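Long-range contact in iron-sulfur cluster assembly scaffold protein NifU (Fervidobacterium islandicum, PDB 6A6F), which probably serves as a scaffold or sulfur-transfer partner on which iron-sulfur clusters are assembled in the SUF system: residues V53-E58 / V71-I76. Residues are numbered along the deposited sequence; the frame is centred on the assembly and turned at random.
Sequences VDVKFE and VMIEQI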
ATOM      1  N   VAL A  53      -0.822  -2.574  25.897  1.00 22.58           N
ATOM      2  CA  VAL A  53       0.337  -3.450  25.908  1.00 25.23           C
ATOM      3  C   VAL A  53       0.803  -3.836  24.494  1.00 20.99           C
ATOM      4  O   VAL A  53       1.980  -3.941  24.245  1.00 19.45           O
ATOM      5  CB  VAL A  53      -0.001  -4.752  26.666  1.00 28.41           C
ATOM      6  CG1 VAL A  53       1.171  -5.703  26.629  1.00 31.00           C
ATOM      7  CG2 VAL A  53      -0.360  -4.438  28.098  1.00 31.60           C
ATOM      8  N   ASP A  54      -0.139  -4.106  23.607  1.00 22.14           N
ATOM      9  CA  ASP A  54       0.184  -4.421  22.211  1.00 22.11           C
ATOM     10  C   ASP A  54      -0.886  -3.949  21.266  1.00 19.78           C
ATOM     11  O   ASP A  54      -2.064  -3.933  21.617  1.00 20.23           O
ATOM     12  CB  ASP A  54       0.419  -5.923  22.034  1.00 22.20           C
ATOM     13  CG  ASP A  54       1.263  -6.253  20.787  1.00 26.05           C
ATOM     14  OD1 ASP A  54       1.578  -5.360  19.926  1.00 26.89           O
ATOM     15  OD2 ASP A  54       1.619  -7.435  20.668  1.00 29.44           O
ATOM     16  N   VAL A  55      -0.467  -3.553  20.068  1.00 16.53           N
ATOM     17  CA  VAL A  55      -1.362  -3.181  19.019  1.00 16.67           C
ATOM     18  C   VAL A  55      -0.770  -3.724  17.671  1.00 16.23           C
ATOM     19  O   VAL A  55       0.391  -3.567  17.393  1.00 15.06           O
ATOM     20  CB  VAL A  55      -1.562  -1.657  18.934  1.00 16.71           C
ATOM     21  CG1 VAL A  55      -2.712  -1.340  18.026  1.00 18.63           C
ATOM     22  CG2 VAL A  55      -1.865  -1.036  20.296  1.00 17.91           C
ATOM     23  N   LYS A  56      -1.613  -4.347  16.884  1.00 15.22           N
ATOM     24  CA  LYS A  56      -1.310  -4.732  15.527  1.00 16.23           C
ATOM     25  C   LYS A  56      -2.471  -4.271  14.590  1.00 15.64           C
ATOM     26  O   LYS A  56      -3.578  -3.957  15.034  1.00 15.32           O
ATOM     27  CB  LYS A  56      -1.123  -6.229  15.444  1.00 17.37           C
ATOM     28  CG  LYS A  56       0.116  -6.729  16.117  1.00 19.36           C
ATOM     29  CD  LYS A  56       0.429  -8.165  15.646  1.00 22.91           C
ATOM     30  CE  LYS A  56       1.630  -8.667  16.413  1.00 24.50           C
ATOM     31  NZ  LYS A  56       2.743  -7.703  16.277  1.00 27.16           N
ATOM     32  N   PHE A  57      -2.204  -4.220  13.291  1.00 15.98           N
ATOM     33  CA  PHE A  57      -3.246  -3.945  12.337  1.00 15.83           C
ATOM     34  C   PHE A  57      -3.227  -4.898  11.147  1.00 16.86           C
ATOM     35  O   PHE A  57      -2.150  -5.343  10.672  1.00 16.22           O
ATOM     36  CB  PHE A  57      -3.158  -2.510  11.864  1.00 16.06           C
ATOM     37  CG  PHE A  57      -2.124  -2.264  10.835  1.00 17.59           C
ATOM     38  CD1 PHE A  57      -0.793  -2.138  11.188  1.00 19.70           C
ATOM     39  CD2 PHE A  57      -2.464  -2.178   9.506  1.00 16.85           C
ATOM     40  CE1 PHE A  57       0.169  -1.963  10.204  1.00 20.65           C
ATOM     41  CE2 PHE A  57      -1.499  -1.982   8.531  1.00 17.54           C
ATOM     42  CZ  PHE A  57      -0.195  -1.861   8.881  1.00 19.17           C
ATOM     43  N   GLU A  58      -4.422  -5.154  10.658  1.00 18.01           N
ATOM     44  CA  GLU A  58      -4.600  -5.791   9.370  1.00 20.52           C
ATOM     45  C   GLU A  58      -5.302  -4.834   8.411  1.00 19.37           C
ATOM     46  O   GLU A  58      -5.747  -3.764   8.786  1.00 18.77           O
ATOM     47  CB  GLU A  58      -5.345  -7.134   9.521  1.00 21.56           C
ATOM     48  CG  GLU A  58      -4.402  -8.314   9.571  1.00 23.46           C
ATOM     49  CD  GLU A  58      -3.626  -8.532   8.247  1.00 26.86           C
ATOM     50  OE1 GLU A  58      -3.989  -7.984   7.163  1.00 27.49           O
ATOM     51  OE2 GLU A  58      -2.635  -9.275   8.296  1.00 29.31           O
ATOM     52  N   VAL A  71       2.852   4.869  12.696  1.00 15.05           N
ATOM     53  CA  VAL A  71       3.399   5.875  13.609  1.00 16.44           C
ATOM     54  C   VAL A  71       2.495   5.897  14.853  1.00 16.20           C
ATOM     55  O   VAL A  71       2.996   5.946  15.964  1.00 16.08           O
ATOM     56  CB  VAL A  71       3.563   7.240  12.963  1.00 17.09           C
ATOM     57  CG1 VAL A  71       3.937   8.277  13.974  1.00 18.33           C
ATOM     58  CG2 VAL A  71       4.633   7.173  11.863  1.00 18.06           C
ATOM     59  N   MET A  72       1.199   5.780  14.654  1.00 14.63           N
ATOM     60  CA  MET A  72       0.264   5.731  15.780  1.00 15.16           C
ATOM     61  C   MET A  72       0.607   4.581  16.737  1.00 15.69           C
ATOM     62  O   MET A  72       0.701   4.796  17.980  1.00 14.66           O
ATOM     63  CB  MET A  72      -1.168   5.600  15.318  1.00 15.05           C
ATOM     64  CG  MET A  72      -2.194   5.559  16.409  1.00 14.99           C
ATOM     65  SD  MET A  72      -3.850   5.160  15.849  1.00 16.60           S
ATOM     66  CE  MET A  72      -3.795   3.373  15.631  1.00 18.06           C
ATOM     67  N   ILE A  73       0.759   3.381  16.172  1.00 14.69           N
ATOM     68  CA  ILE A  73       0.996   2.197  16.985  1.00 16.17           C
ATOM     69  C   ILE A  73       2.271   2.366  17.758  1.00 16.15           C
ATOM     70  O   ILE A  73       2.328   2.116  18.948  1.00 16.13           O
ATOM     71  CB  ILE A  73       1.010   0.893  16.118  1.00 15.43           C
ATOM     72  CG1 ILE A  73      -0.426   0.663  15.648  1.00 16.62           C
ATOM     73  CG2 ILE A  73       1.576  -0.303  16.909  1.00 14.90           C
ATOM     74  CD1 ILE A  73      -0.564  -0.418  14.598  1.00 16.92           C
ATOM     75  N   GLU A  74       3.312   2.781  17.066  1.00 17.66           N
ATOM     76  CA  GLU A  74       4.622   2.947  17.690  1.00 18.78           C
ATOM     77  C   GLU A  74       4.525   3.931  18.865  1.00 19.61           C
ATOM     78  O   GLU A  74       5.221   3.797  19.874  1.00 16.80           O
ATOM     79  CB  GLU A  74       5.608   3.433  16.634  1.00 20.45           C
ATOM     80  CG  GLU A  74       6.971   3.801  17.127  1.00 25.74           C
ATOM     81  CD  GLU A  74       7.758   4.495  16.021  1.00 32.99           C
ATOM     82  OE1 GLU A  74       7.594   5.741  15.876  1.00 39.21           O
ATOM     83  OE2 GLU A  74       8.480   3.780  15.291  1.00 36.31           O
ATOM     84  N   GLN A  75       3.698   4.953  18.722  1.00 18.32           N
ATOM     85  CA  GLN A  75       3.621   5.956  19.753  1.00 20.37           C
ATOM     86  C   GLN A  75       2.671   5.557  20.906  1.00 20.70           C
ATOM     87  O   GLN A  75       2.875   6.021  22.021  1.00 23.66           O
ATOM     88  CB  GLN A  75       3.240   7.309  19.162  1.00 21.40           C
ATOM     89  CG  GLN A  75       4.312   7.904  18.250  1.00 23.12           C
ATOM     90  CD  GLN A  75       5.637   8.075  18.973  1.00 26.46           C
ATOM     91  OE1 GLN A  75       6.671   7.539  18.566  1.00 31.78           O
ATOM     92  NE2 GLN A  75       5.588   8.728  20.097  1.00 24.41           N
ATOM     93  N   ILE A  76       1.641   4.751  20.658  1.00 18.33           N
ATOM     94  CA  ILE A  76       0.675   4.469  21.715  1.00 17.28           C
ATOM     95  C   ILE A  76       0.967   3.261  22.558  1.00 19.75           C
ATOM     96  O   ILE A  76       0.400   3.140  23.652  1.00 16.32           O
ATOM     97  CB  ILE A  76      -0.782   4.392  21.265  1.00 17.68           C
ATOM     98  CG1 ILE A  76      -1.068   3.201  20.322  1.00 17.30           C
ATOM     99  CG2 ILE A  76      -1.220   5.715  20.663  1.00 18.88           C
ATOM    100  CD1 ILE A  76      -2.481   3.177  19.743  1.00 17.83           C
TER
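V55 and I73 carry the contact between strand 51-58, outermost of the three antiparallel strands counted in this chain, and helix 63-76; the axes of 53-58 and 71-76 run antiparallel (174°) and approach to 8.6 Å. V55 points at the helix and lies obliquely against I73, its CG1 3.9 Å from CG1 of the isoleucine. With V55 CG1 anti to the backbone N (chi1 -168°), CG2 falls anti to the carbonyl carbon and meets CD1 of I76 more loosely, at 4.3 Å. I73 lies along the strand: CG2 rests 3.5 Å from the backbone O of V55, while CD1 passes the backbone C of K56, whose CB points away from the helix. F57 again faces the helix, and its CD1 lies 3.8 Å from CD1 of I73, the two side chains crossing at roughly a right angle. The F57 backbone bonds to F19 and G21, F19 also touches I73, and L131 of helix 118-135 and A84 and M87 of helix 81-95 pack on I76. The two segments of this NifU-like domain thus meet through apolar side chains and one methyl against a carbonyl O, implying that shape and burial, rather than directional polar bonds, set their spacing.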